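Local atomic coordinates of cycloalternan-forming enzyme (Listeria monocytogenes serovar 1/2a, PDB entry 5F7U), a protein that belongs to glycoside hydrolase family 31 and combines a TIM-barrel domain with an N-terminal galactose mutarotase-like beta domain and a family 6 carbohydrate-binding module. Residues 120-125 against 139-144; 132-137 against 178-183; 147-152 against 159-164; 184-189 against 197-202; 216-221 against 240-245. The protein carries 1 engineered substitution. All blocks are in the same frame, centred on the assembly; numbering follows the deposited sequence. Where two conformers were deposited one is given.

Overall arrangement
All five contacts lie among antiparallel strands on the same side of the chain's centre. Contacts 1, 2 and 3 form a chain through strands 134-140 and 148-153: Thr125 N bonds to Asn137 O, and Leu136 N to Leu149 O. Contact 3 is nested inside the loop closed by contact 2, their centres about 11 Å apart. Contact 4 meets contact 2, about 10 Å away between centres, through the salt bridge of Lys200 with Asp182, and contact 1 through Val124 N and Lys200 O. Contact 5 touches none of the others; its centre is about 16 Å from that of contact 4. The side chain of Leu159 in contact 3 is about 13 Å from a bound magnesium ion.

Contact 1. Residues 120-125 against 139-144; sequences YVQDVT and TATAGD
Thr139 anchors the tight half of this contact, its backbone and its side chain both gripped by Gln122 and Asp123. The amide of Gln122 makes a nearly straight bond to the carbonyl of Thr139 (N to O 2.8 Å), and Thr139 N returns a bond of 2.9 Å to Asp123 O. The hydroxyl joins in because chi1 of 48° wedges OG1 between the backbone N and the carbonyl carbon of its own residue. From there OG1 accepts Asp123 N at 3.1 Å and presses on Gln122 CB at 3.5 Å, while the methyl CG2 of Thr139 meets CG2 of Thr125, also at 3.5 Å. At the outer rim of this site a water bridges Asp123 OD2 and Thr139 OG1, and Gln122 NE2 bonds to Asp123 OD1 from above the carboxylate plane. Two residues, Gln122 and Asp123, therefore face the single Thr139, as in a beta bulge, within the antiparallel hairpin of strands 106-129 and 134-140. Next along, Val121 and Ala140 form a non-hydrogen-bonded pair whose side chains diverge; that of Val121 is buried against Tyr203 and Trp227.

The Thr141 end is the more exposed one and rests on few bonds. Strand 134-140 has ended by Thr141, yet Thr141 N still bonds to Tyr120 O (2.8 Å), and Thr141 OG1 accepts Tyr120 N at 3.0 Å while lying at the edge of the tyrosine ring. The phenol itself leads away from the loop. Thr141, largely exposed, rests its methyl CG2 near Gln122 OE1.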
# COMPACT_ATOMS: atom_id res chain seq x y z
N TYR A 120 9.53 28.88 -21.46
CA TYR A 120 9.58 27.47 -21.86
C TYR A 120 10.80 27.22 -22.71
O TYR A 120 11.34 28.13 -23.29
CB TYR A 120 8.33 27.06 -22.64
CG TYR A 120 7.03 27.23 -21.89
CD1 TYR A 120 6.54 26.19 -21.08
CD2 TYR A 120 6.28 28.41 -21.99
CE1 TYR A 120 5.34 26.32 -20.39
CE2 TYR A 120 5.08 28.56 -21.30
CZ TYR A 120 4.63 27.51 -20.51
OH TYR A 120 3.44 27.64 -19.82
N VAL A 121 11.23 25.96 -22.75
CA VAL A 121 12.26 25.53 -23.68
C VAL A 121 11.70 25.72 -25.09
O VAL A 121 10.57 25.31 -25.37
CB VAL A 121 12.67 24.06 -23.44
CG1 VAL A 121 13.59 23.56 -24.55
CG2 VAL A 121 13.37 23.90 -22.09
N GLN A 122 12.50 26.35 -25.96
CA GLN A 122 12.17 26.45 -27.38
C GLN A 122 12.86 25.32 -28.15
O GLN A 122 12.24 24.27 -28.36
CB GLN A 122 12.50 27.85 -27.94
CG GLN A 122 12.30 28.03 -29.45
CD GLN A 122 10.92 27.65 -29.94
OE1 GLN A 122 9.91 28.02 -29.33
NE2 GLN A 122 10.85 26.91 -31.06
N ASP A 123 14.12 25.53 -28.54
CA ASP A 123 14.88 24.57 -29.34
C ASP A 123 16.11 24.03 -28.63
O ASP A 123 16.67 24.69 -27.75
CB ASP A 123 15.37 25.24 -30.64
CG ASP A 123 14.24 25.70 -31.54
OD1 ASP A 123 13.11 25.20 -31.42
OD2 ASP A 123 14.48 26.58 -32.39
N VAL A 124 16.55 22.84 -29.04
CA VAL A 124 17.90 22.35 -28.73
C VAL A 124 18.85 22.97 -29.75
O VAL A 124 18.68 22.77 -30.95
CB VAL A 124 17.98 20.80 -28.82
CG1 VAL A 124 19.40 20.30 -28.55
CG2 VAL A 124 16.99 20.16 -27.84
N THR A 125 19.83 23.74 -29.27
CA THR A 125 20.80 24.38 -30.15
C THR A 125 22.08 23.56 -30.30
O THR A 125 22.75 23.65 -31.33
CB THR A 125 21.14 25.82 -29.72
OG1 THR A 125 21.68 25.81 -28.40
CG2 THR A 125 19.90 26.67 -29.73
N THR A 139 17.42 27.06 -26.25
CA THR A 139 16.90 28.44 -26.26
C THR A 139 15.60 28.45 -25.47
O THR A 139 15.03 27.39 -25.19
CB THR A 139 16.65 28.99 -27.67
OG1 THR A 139 15.92 28.02 -28.43
CG2 THR A 139 17.97 29.29 -28.34
N ALA A 140 15.16 29.64 -25.09
CA ALA A 140 13.93 29.82 -24.32
C ALA A 140 12.94 30.65 -25.13
O ALA A 140 13.31 31.46 -25.98
CB ALA A 140 14.24 30.49 -22.99
N THR A 141 11.66 30.45 -24.85
CA THR A 141 10.59 31.17 -25.56
C THR A 141 10.50 32.65 -25.19
O THR A 141 9.98 33.45 -25.97
CB THR A 141 9.22 30.53 -25.30
OG1 THR A 141 8.97 30.52 -23.89
CG2 THR A 141 9.14 29.13 -25.84
N ALA A 142 10.98 33.00 -24.00
CA ALA A 142 10.99 34.37 -23.48
C ALA A 142 12.13 34.49 -22.49
O ALA A 142 12.63 33.48 -22.00
CB ALA A 142 9.66 34.70 -22.80
N GLY A 143 12.53 35.73 -22.20
CA GLY A 143 13.59 35.95 -21.21
C GLY A 143 14.98 35.78 -21.79
O GLY A 143 15.14 35.41 -22.95
N ASP A 144 15.99 36.03 -20.96
CA ASP A 144 17.39 35.99 -21.40
C ASP A 144 18.22 34.83 -20.83
O ASP A 144 19.46 34.90 -20.82
CB ASP A 144 18.07 37.34 -21.14
CG ASP A 144 18.03 37.75 -19.66
OD1 ASP A 144 17.78 36.89 -18.77
OD2 ASP A 144 18.24 38.96 -19.40
O HOH W 1 15.61 28.95 -30.91

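Contact 2. Residues 132-137 against 178-183; sequences DSITLN and YTVEDT
Tyr178 does most of the bridging to residues 132-134. The two backbones run about 9 Å apart, Ile134 CA lying 9.2 Å from Val180 CA, so only side chains can reach across, to side chains or to backbone. From CB, which points toward residues 132-137, the ring leaves in the position between the backbone N and the carbonyl carbon (chi1 61°), and this carries it across the gap. The ring and the isoleucine Ile134 then point against each other and overlap along their flanks. CD1 comes within 4.0 Å of Ile134 CD1, CE1 lies 3.7 Å from the same methyl and 3.8 Å from Ile134 CG1, and CZ is still beside CG1. The methyl approaches the ring obliquely.

At the tip, OH lies against the turn that leads into strand 134-140. Ser133 N gives Tyr178 OH a weak, bent bond of 3.3 Å, and the backbone of Asp132 and Ser133 sits near the ring plane at the edge. The strongest partner of the hydroxyl is the carboxylate of Asp129, on the preceding strand. Beside the ring, Ile134 CD1 also meets Val180 CG2 at 3.8 Å, and Val127, Val187 and Val189 extend the apolar layer around the pair. Face-to-face packing of strands at this spacing is consistent with the beta-sandwich build of a galactose mutarotase-like domain. Chemically, the apolar flank of Tyr178 merges into the valine and isoleucine layer, while its buried oxygen is satisfied by Asp129, with the weak Ser133 amide bond as a minor addition.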
# COMPACT_ATOMS: atom_id res chain seq x y z
N ASP A 132 29.18 10.33 -19.26
CA ASP A 132 28.35 9.83 -18.15
C ASP A 132 27.09 10.68 -18.01
O ASP A 132 26.34 10.57 -17.03
CB ASP A 132 29.16 9.85 -16.84
CG ASP A 132 29.68 11.25 -16.46
OD1 ASP A 132 29.51 12.23 -17.23
OD2 ASP A 132 30.28 11.38 -15.36
N SER A 133 26.89 11.55 -19.00
CA SER A 133 25.79 12.52 -19.00
C SER A 133 25.78 13.24 -20.33
O SER A 133 26.83 13.44 -20.95
CB SER A 133 25.98 13.55 -17.87
OG SER A 133 25.06 14.61 -18.01
N ILE A 134 24.59 13.67 -20.75
CA ILE A 134 24.44 14.45 -21.98
C ILE A 134 23.82 15.80 -21.63
O ILE A 134 22.85 15.85 -20.87
CB ILE A 134 23.54 13.72 -23.00
CG1 ILE A 134 24.14 12.36 -23.37
CG2 ILE A 134 23.33 14.57 -24.26
CD1 ILE A 134 23.16 11.47 -24.10
N THR A 135 24.36 16.89 -22.17
CA THR A 135 23.77 18.22 -21.99
C THR A 135 23.06 18.62 -23.26
O THR A 135 23.64 18.57 -24.35
CB THR A 135 24.87 19.27 -21.73
OG1 THR A 135 25.62 18.87 -20.58
CG2 THR A 135 24.29 20.70 -21.54
N LEU A 136 21.81 19.05 -23.12
CA LEU A 136 21.12 19.69 -24.25
C LEU A 136 21.10 21.18 -23.98
O LEU A 136 20.47 21.63 -23.02
CB LEU A 136 19.69 19.14 -24.38
CG LEU A 136 19.50 17.61 -24.46
CD1 LEU A 136 18.02 17.26 -24.59
CD2 LEU A 136 20.27 17.00 -25.61
N ASN A 137 21.83 21.95 -24.78
CA ASN A 137 21.82 23.40 -24.68
C ASN A 137 20.60 23.92 -25.41
O ASN A 137 20.36 23.54 -26.57
CB ASN A 137 23.12 23.97 -25.26
CG ASN A 137 24.32 23.65 -24.40
OD1 ASN A 137 24.38 24.06 -23.24
ND2 ASN A 137 25.28 22.94 -24.96
N TYR A 178 25.42 4.02 -23.06
CA TYR A 178 24.49 4.54 -24.05
C TYR A 178 25.23 4.90 -25.33
O TYR A 178 26.46 5.05 -25.33
CB TYR A 178 23.70 5.75 -23.49
CG TYR A 178 24.57 6.92 -23.08
CD1 TYR A 178 24.99 7.87 -24.03
CD2 TYR A 178 24.96 7.09 -21.75
CE1 TYR A 178 25.80 8.94 -23.67
CE2 TYR A 178 25.76 8.18 -21.36
CZ TYR A 178 26.16 9.10 -22.32
OH TYR A 178 26.95 10.17 -21.99
N THR A 179 24.49 5.04 -26.42
CA THR A 179 25.04 5.57 -27.66
C THR A 179 24.17 6.73 -28.13
O THR A 179 23.00 6.83 -27.77
CB THR A 179 25.21 4.48 -28.75
OG1 THR A 179 23.95 3.85 -29.01
CG2 THR A 179 26.16 3.41 -28.29
N VAL A 180 24.78 7.63 -28.90
CA VAL A 180 24.10 8.85 -29.33
C VAL A 180 24.18 8.91 -30.84
O VAL A 180 25.25 8.65 -31.42
CB VAL A 180 24.76 10.12 -28.72
CG1 VAL A 180 24.04 11.39 -29.16
CG2 VAL A 180 24.78 10.05 -27.20
N GLU A 181 23.05 9.25 -31.46
CA GLU A 181 22.99 9.58 -32.88
C GLU A 181 22.48 11.01 -32.98
O GLU A 181 21.28 11.26 -32.81
CB GLU A 181 22.06 8.60 -33.60
CG GLU A 181 21.91 8.85 -35.09
CD GLU A 181 23.10 8.37 -35.91
OE1 GLU A 181 24.15 8.00 -35.33
OE2 GLU A 181 22.99 8.36 -37.15
N ASP A 182 23.40 11.95 -33.20
CA ASP A 182 23.09 13.38 -33.22
C ASP A 182 23.04 13.85 -34.67
O ASP A 182 23.99 13.64 -35.43
CB ASP A 182 24.17 14.13 -32.43
CG ASP A 182 23.86 15.60 -32.24
OD1 ASP A 182 22.71 16.02 -32.49
OD2 ASP A 182 24.77 16.33 -31.80
N THR A 183 21.92 14.46 -35.05
CA THR A 183 21.71 14.96 -36.41
C THR A 183 21.21 16.41 -36.34
O THR A 183 20.95 16.92 -35.26
CB THR A 183 20.69 14.09 -37.21
OG1 THR A 183 19.36 14.37 -36.77
CG2 THR A 183 20.98 12.60 -37.07

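Contact 3. Residues 147-152 against 159-164; sequences PKLYLS and LRMELS
Leu149 CD1 settles into a shallow hollow on the neighbouring strand, above Glu162 O at 3.5 Å and between Met161 CG and Leu163 CB, each 3.9 Å away. The reverse fit lies one step along: Leu163 CD1 lies against the carbonyl of Lys148, with its O 3.6 Å off. Both leucines have CG anti to the backbone N, which swings a methyl over the opposite strand. Leu151 and Met161 run alongside each other to the same face, CD2 of the leucine resting at 3.7 Å from both CG and SD of Met161. Leu159 CD1 fills the last dip, over Ser152 O. Tyr203 and Met205 of strand 203-209 close over this apolar face.

On the other face the bumps are polar. The ring of Tyr150 turns its edge to the carbonyl of Glu162, CD2 to O being 3.4 Å, and Ser164 CB lies at the same edge; the phenol OH goes on to Glu169 O. Ser152 OG nestles on Arg160 CB, and two waters bond to it, one leading to Glu162 OE1 and the other to Arg160 NH1. One face of the guanidinium is covered by Glu162 OE2, off centre, whereas Arg160 forms its salt bridge with Asp334, and Glu162 OE2 is hydrogen-bonded to His172.

Six backbone bonds, a pair each at Lys148 with Ser164, Tyr150 with Glu162 and Ser152 with Arg160, keep the strands in step, at 161° between their directions. This is a regular antiparallel beta hairpin, with one apolar face and one of mostly polar residues, inside the galactose mutarotase-like domain.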
# COMPACT_ATOMS: atom_id res chain seq x y z
N PRO A 147 19.04 28.02 -20.98
CA PRO A 147 18.76 26.75 -20.30
C PRO A 147 19.58 25.55 -20.76
O PRO A 147 20.02 25.49 -21.91
CB PRO A 147 17.28 26.49 -20.55
CG PRO A 147 16.83 27.48 -21.56
CD PRO A 147 17.86 28.54 -21.71
N LYS A 148 19.80 24.64 -19.82
CA LYS A 148 20.46 23.37 -20.12
C LYS A 148 19.63 22.27 -19.52
O LYS A 148 19.26 22.35 -18.35
CB LYS A 148 21.85 23.32 -19.50
CG LYS A 148 22.85 24.25 -20.17
CD LYS A 148 24.13 24.26 -19.35
CE LYS A 148 25.10 25.33 -19.80
NZ LYS A 148 25.95 24.80 -20.90
N LEU A 149 19.34 21.25 -20.33
CA LEU A 149 18.69 20.03 -19.85
C LEU A 149 19.72 18.90 -19.85
O LEU A 149 20.28 18.59 -20.90
CB LEU A 149 17.51 19.66 -20.72
CG LEU A 149 16.75 18.38 -20.33
CD1 LEU A 149 16.13 18.47 -18.93
CD2 LEU A 149 15.66 18.12 -21.36
N TYR A 150 19.90 18.28 -18.70
CA TYR A 150 20.87 17.20 -18.56
C TYR A 150 20.18 15.86 -18.51
O TYR A 150 19.22 15.69 -17.76
CB TYR A 150 21.64 17.36 -17.26
CG TYR A 150 22.44 18.61 -17.21
CD1 TYR A 150 23.72 18.66 -17.75
CD2 TYR A 150 21.93 19.75 -16.59
CE1 TYR A 150 24.47 19.82 -17.69
CE2 TYR A 150 22.67 20.92 -16.53
CZ TYR A 150 23.93 20.95 -17.09
OH TYR A 150 24.67 22.09 -17.01
N LEU A 151 20.70 14.91 -19.29
CA LEU A 151 20.17 13.55 -19.32
C LEU A 151 21.23 12.62 -18.77
O LEU A 151 22.40 12.72 -19.15
CB LEU A 151 19.82 13.13 -20.75
CG LEU A 151 19.02 14.07 -21.65
CD1 LEU A 151 18.80 13.44 -23.02
CD2 LEU A 151 17.67 14.41 -21.02
N SER A 152 20.82 11.72 -17.89
CA SER A 152 21.69 10.68 -17.39
C SER A 152 20.88 9.41 -17.16
O SER A 152 19.64 9.46 -17.11
CB SER A 152 22.41 11.11 -16.10
OG SER A 152 21.48 11.44 -15.08
N LEU A 159 15.74 6.74 -16.92
CA LEU A 159 16.28 8.01 -17.43
C LEU A 159 16.04 9.12 -16.43
O LEU A 159 14.93 9.26 -15.91
CB LEU A 159 15.62 8.34 -18.76
CG LEU A 159 15.89 9.72 -19.40
CD1 LEU A 159 17.33 9.81 -19.89
CD2 LEU A 159 14.92 9.97 -20.54
N ARG A 160 17.06 9.92 -16.17
CA ARG A 160 16.94 11.07 -15.27
C ARG A 160 17.09 12.36 -16.08
O ARG A 160 18.05 12.51 -16.84
CB ARG A 160 18.04 11.03 -14.19
CG ARG A 160 17.86 12.06 -13.09
CD ARG A 160 19.08 12.00 -12.20
NE ARG A 160 18.92 12.81 -11.01
CZ ARG A 160 19.81 12.82 -10.01
NH1 ARG A 160 20.92 12.07 -10.09
NH2 ARG A 160 19.57 13.57 -8.94
N MET A 161 16.16 13.29 -15.89
CA MET A 161 16.23 14.61 -16.50
C MET A 161 16.46 15.68 -15.46
O MET A 161 15.76 15.71 -14.47
CB MET A 161 14.88 14.94 -17.15
CG MET A 161 14.85 14.75 -18.63
SD MET A 161 14.86 13.01 -19.00
CE MET A 161 13.14 12.66 -18.61
N GLU A 162 17.43 16.57 -15.72
CA GLU A 162 17.72 17.64 -14.77
C GLU A 162 17.78 18.93 -15.56
O GLU A 162 18.61 19.08 -16.48
CB GLU A 162 19.02 17.38 -14.02
CG GLU A 162 18.93 16.22 -13.03
CD GLU A 162 20.28 15.87 -12.46
OE1 GLU A 162 21.07 15.15 -13.13
OE2 GLU A 162 20.56 16.35 -11.36
N LEU A 163 16.85 19.83 -15.26
CA LEU A 163 16.77 21.09 -16.01
C LEU A 163 17.30 22.23 -15.15
O LEU A 163 16.83 22.42 -14.01
CB LEU A 163 15.32 21.37 -16.42
CG LEU A 163 15.11 22.74 -17.10
CD1 LEU A 163 15.65 22.76 -18.54
CD2 LEU A 163 13.63 23.10 -17.04
N SER A 164 18.26 22.98 -15.72
CA SER A 164 18.78 24.23 -15.14
C SER A 164 18.33 25.38 -16.05
O SER A 164 18.96 25.61 -17.10
CB SER A 164 20.32 24.17 -15.11
OG SER A 164 20.88 25.39 -14.63
O HOH W 2 20.61 13.95 -15.49
O HOH W 3 22.14 10.68 -12.56

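Contact 4. Residues 184-189 against 197-202; sequences AEKVTV and EIQKSP
At Glu197, the first residue of 197-202, OE1 forms a salt bridge with Lys186 NZ, 2.8 Å away, which approaches from above the carboxylate plane. Lys186 runs fully extended to get there, CG anti to the backbone N (chi1 -169°), and on the way its CE passes 3.8 Å from Glu197 CB. Ile198 follows on the opposite face. Its backbone makes the paired bonds of an antiparallel hydrogen-bonded position with Val187, N to O and O to N both 2.9 Å, and its side chain lies alongside that of Val187, CB meeting Val187 CG1 at 3.8 Å. Tyr203 and Leu151 continue the apolar layer around Ile198.

Gln199 returns to the face of Glu197, and its chain, bent at chi2, lies across the aliphatic part of Lys186. At Lys200 the backbone N bonds to Glu185 O (2.9 Å). The side chain points toward residues 184-189 and stretches out along 184-187: CB sits 3.5 Å from Glu185 O, CD 3.7 Å from Ala184 O, and CE comes up to Val187. Its NZ is taken by Asp182 in a salt bridge and by Thr183 O. Next, a water links Ser201 N to Glu185 O.

The two lysines thus play unlike parts in this hairpin of strands 186-190 and 194-200. Lys186 pairs with Glu197 on a partly exposed face, whereas Lys200 is buried, and its charge is probably stabilised there by the carboxylate and carbonyl that bind its ammonium group.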
# COMPACT_ATOMS: atom_id res chain seq x y z
N ALA A 184 21.04 17.05 -37.50
CA ALA A 184 20.60 18.44 -37.55
C ALA A 184 19.26 18.66 -36.87
O ALA A 184 19.06 19.67 -36.18
CB ALA A 184 20.55 18.93 -39.00
N GLU A 185 18.35 17.70 -37.04
CA GLU A 185 16.96 17.86 -36.61
C GLU A 185 16.61 17.10 -35.34
O GLU A 185 15.59 17.39 -34.72
CB GLU A 185 15.99 17.44 -37.72
CG GLU A 185 16.26 18.08 -39.08
CD GLU A 185 17.15 17.23 -40.00
OE1 GLU A 185 18.03 16.46 -39.50
OE2 GLU A 185 16.97 17.34 -41.24
N LYS A 186 17.43 16.13 -34.96
CA LYS A 186 17.05 15.14 -33.95
C LYS A 186 18.27 14.55 -33.27
O LYS A 186 19.32 14.41 -33.88
CB LYS A 186 16.28 14.02 -34.66
CG LYS A 186 15.57 13.04 -33.75
CD LYS A 186 15.04 11.90 -34.60
CE LYS A 186 14.19 10.98 -33.76
NZ LYS A 186 13.54 9.95 -34.61
N VAL A 187 18.15 14.22 -31.99
CA VAL A 187 19.18 13.42 -31.31
C VAL A 187 18.48 12.21 -30.69
O VAL A 187 17.42 12.35 -30.10
CB VAL A 187 20.01 14.25 -30.28
CG1 VAL A 187 19.11 14.98 -29.28
CG2 VAL A 187 21.04 13.39 -29.58
N THR A 188 19.08 11.03 -30.90
CA THR A 188 18.55 9.79 -30.34
C THR A 188 19.58 9.21 -29.40
O THR A 188 20.74 9.07 -29.76
CB THR A 188 18.18 8.79 -31.45
OG1 THR A 188 17.24 9.41 -32.33
CG2 THR A 188 17.57 7.50 -30.86
N VAL A 189 19.13 8.88 -28.19
CA VAL A 189 19.97 8.30 -27.15
C VAL A 189 19.46 6.90 -26.87
O VAL A 189 18.29 6.72 -26.53
CB VAL A 189 19.97 9.17 -25.87
CG1 VAL A 189 20.96 8.65 -24.85
CG2 VAL A 189 20.30 10.61 -26.23
N GLU A 197 14.11 9.60 -28.14
CA GLU A 197 14.09 10.34 -29.39
C GLU A 197 13.74 11.78 -29.10
O GLU A 197 12.63 12.07 -28.63
CB GLU A 197 13.06 9.76 -30.35
CG GLU A 197 13.37 8.38 -30.86
CD GLU A 197 12.33 7.88 -31.85
OE1 GLU A 197 11.92 8.64 -32.76
OE2 GLU A 197 11.93 6.71 -31.71
N ILE A 198 14.67 12.69 -29.39
CA ILE A 198 14.49 14.11 -29.05
C ILE A 198 14.53 14.94 -30.34
O ILE A 198 15.58 15.06 -30.96
CB ILE A 198 15.56 14.60 -28.05
CG1 ILE A 198 15.50 13.79 -26.74
CG2 ILE A 198 15.41 16.10 -27.75
CD1 ILE A 198 16.82 13.75 -26.03
N GLN A 199 13.38 15.48 -30.73
CA GLN A 199 13.36 16.47 -31.82
C GLN A 199 13.98 17.76 -31.30
O GLN A 199 13.82 18.08 -30.12
CB GLN A 199 11.94 16.70 -32.36
CG GLN A 199 11.32 15.52 -33.12
CD GLN A 199 12.08 15.08 -34.40
OE1 GLN A 199 12.73 15.88 -35.09
NE2 GLN A 199 11.97 13.79 -34.71
N LYS A 200 14.71 18.47 -32.16
CA LYS A 200 15.43 19.66 -31.71
C LYS A 200 14.68 20.98 -31.90
O LYS A 200 14.91 21.91 -31.16
CB LYS A 200 16.79 19.76 -32.40
CG LYS A 200 17.77 18.68 -31.97
CD LYS A 200 19.12 18.98 -32.58
CE LYS A 200 20.15 17.97 -32.14
NZ LYS A 200 21.46 18.31 -32.78
N SER A 201 13.81 21.06 -32.90
CA SER A 201 13.17 22.32 -33.23
C SER A 201 11.72 22.11 -33.67
O SER A 201 11.48 21.80 -34.83
CB SER A 201 13.99 23.06 -34.31
OG SER A 201 13.40 24.32 -34.61
N PRO A 202 10.75 22.29 -32.77
CA PRO A 202 10.98 22.60 -31.35
C PRO A 202 11.40 21.36 -30.55
O PRO A 202 11.17 20.22 -31.00
CB PRO A 202 9.61 23.11 -30.88
CG PRO A 202 8.64 22.43 -31.78
CD PRO A 202 9.31 22.37 -33.12
O HOH W 4 13.44 19.24 -35.16

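Contact 5. Residues 216-221 against 240-245; sequences TSEYTT and NNFMTP
Met243 reaches across to Tyr219 and Thr220 through a chain that starts anti to the backbone N (chi1 -176°) and bends only at chi3, -68°. The bend lays CE over one face of the Tyr219 ring, 4.0 Å from CD1. The same methyl is 3.2 Å from Thr220 CB, tighter than usual for two carbons, so its exact placing is doubtful. Tyr219 also has CG anti to its N, which brings the ring edge beside Phe242 O, while its hydroxyl bonds to Asp317.

Strands 214-229 and 235-243 form an antiparallel hairpin of the galactose mutarotase-like domain, and here they splay, the directions of the short segments 216-218 and 240-243 being 129° apart. Met243 N still bonds to Ser217 O (2.9 Å) and Tyr219 N to Asn241 O (2.8 Å). Between them Glu218 and Phe242 form a non-hydrogen-bonded pair with diverging side chains. Phe242 presents its ring edge to Ser217 O, and its CE1 touches Glu218 CG at 3.8 Å.

Glu218 is extended beyond CG and runs roughly perpendicular to Asn240. Asn240 ND2 meets Glu218 OE2 at 3.0 Å, well in its own amide plane but above that of the carboxylate. Asn240 OD1 accepts Asn241 N, which helps hold the amide. The carboxylate has further partners in Tyr203 OH and Met205 N. Two waters connect Met243 O to Ser217 OG and to Thr216 OG1, which is also hydrogen-bonded to Tyr319 OH.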
# COMPACT_ATOMS: atom_id res chain seq x y z
N THR A 216 6.11 6.98 -23.21
CA THR A 216 5.44 8.27 -23.04
C THR A 216 6.18 9.34 -23.82
O THR A 216 7.30 9.12 -24.29
CB THR A 216 5.23 8.66 -21.55
OG1 THR A 216 4.24 9.71 -21.44
CG2 THR A 216 6.55 9.05 -20.86
N SER A 217 5.57 10.51 -23.94
CA SER A 217 6.20 11.57 -24.72
C SER A 217 5.67 12.87 -24.24
O SER A 217 4.58 12.94 -23.68
CB SER A 217 5.88 11.41 -26.20
OG SER A 217 4.49 11.41 -26.44
N GLU A 218 6.44 13.92 -24.50
CA GLU A 218 5.97 15.27 -24.21
C GLU A 218 4.86 15.69 -25.15
O GLU A 218 4.70 15.12 -26.25
CB GLU A 218 7.15 16.24 -24.24
CG GLU A 218 8.05 16.11 -23.01
CD GLU A 218 9.41 16.77 -23.23
OE1 GLU A 218 9.70 17.19 -24.37
OE2 GLU A 218 10.20 16.86 -22.27
N TYR A 219 4.09 16.68 -24.71
CA TYR A 219 2.95 17.16 -25.48
C TYR A 219 3.39 17.66 -26.87
O TYR A 219 4.49 18.21 -27.01
CB TYR A 219 2.13 18.18 -24.70
CG TYR A 219 0.69 18.21 -25.15
CD1 TYR A 219 -0.18 17.13 -24.88
CD2 TYR A 219 0.18 19.30 -25.86
CE1 TYR A 219 -1.50 17.15 -25.32
CE2 TYR A 219 -1.15 19.33 -26.29
CZ TYR A 219 -1.99 18.25 -26.03
OH TYR A 219 -3.30 18.28 -26.44
N THR A 220 2.53 17.41 -27.87
CA THR A 220 2.89 17.48 -29.29
C THR A 220 3.16 18.89 -29.79
O THR A 220 3.86 19.06 -30.79
CB THR A 220 1.83 16.83 -30.22
OG1 THR A 220 2.38 16.65 -31.53
CG2 THR A 220 0.54 17.68 -30.32
N THR A 221 2.61 19.88 -29.10
CA THR A 221 2.77 21.27 -29.51
C THR A 221 4.11 21.77 -28.99
O THR A 221 4.52 22.89 -29.30
CB THR A 221 1.63 22.17 -29.01
OG1 THR A 221 1.50 22.03 -27.60
CG2 THR A 221 0.30 21.81 -29.70
N ASN A 240 6.13 20.35 -16.72
CA ASN A 240 6.23 19.69 -18.01
C ASN A 240 4.87 19.08 -18.37
O ASN A 240 4.01 18.88 -17.49
CB ASN A 240 7.37 18.67 -18.06
CG ASN A 240 7.91 18.46 -19.48
OD1 ASN A 240 7.35 18.99 -20.46
ND2 ASN A 240 8.99 17.70 -19.61
N ASN A 241 4.67 18.83 -19.66
CA ASN A 241 3.39 18.41 -20.20
C ASN A 241 3.62 17.29 -21.17
O ASN A 241 4.55 17.35 -21.98
CB ASN A 241 2.72 19.59 -20.93
CG ASN A 241 2.41 20.74 -19.99
OD1 ASN A 241 1.32 20.82 -19.42
ND2 ASN A 241 3.39 21.63 -19.79
N PHE A 242 2.75 16.28 -21.09
CA PHE A 242 2.94 15.00 -21.78
C PHE A 242 1.67 14.58 -22.50
O PHE A 242 0.57 14.94 -22.07
CB PHE A 242 3.36 13.94 -20.75
CG PHE A 242 4.62 14.30 -19.99
CD1 PHE A 242 5.88 13.96 -20.50
CD2 PHE A 242 4.56 15.01 -18.78
CE1 PHE A 242 7.05 14.30 -19.82
CE2 PHE A 242 5.73 15.36 -18.09
CZ PHE A 242 6.97 15.00 -18.61
N MET A 243 1.82 13.84 -23.60
CA MET A 243 0.68 13.34 -24.37
C MET A 243 0.24 12.02 -23.78
O MET A 243 1.08 11.17 -23.48
CB MET A 243 1.08 13.12 -25.82
CG MET A 243 -0.08 12.70 -26.70
SD MET A 243 0.34 13.11 -28.39
CE MET A 243 0.28 14.88 -28.19
N THR A 244 -1.07 11.84 -23.62
CA THR A 244 -1.61 10.59 -23.08
C THR A 244 -2.84 10.08 -23.84
O THR A 244 -3.83 10.83 -23.97
CB THR A 244 -1.89 10.69 -21.56
OG1 THR A 244 -2.60 9.52 -21.13
CG2 THR A 244 -2.71 11.97 -21.21
N PRO A 245 -2.79 8.83 -24.33
CA PRO A 245 -3.93 8.23 -25.02
C PRO A 245 -5.12 8.01 -24.06
O PRO A 245 -4.92 7.94 -22.85
CB PRO A 245 -3.39 6.89 -25.54
CG PRO A 245 -2.29 6.55 -24.58
CD PRO A 245 -1.68 7.87 -24.17
O HOH W 5 1.64 8.87 -22.07
O HOH W 6 2.75 9.65 -25.30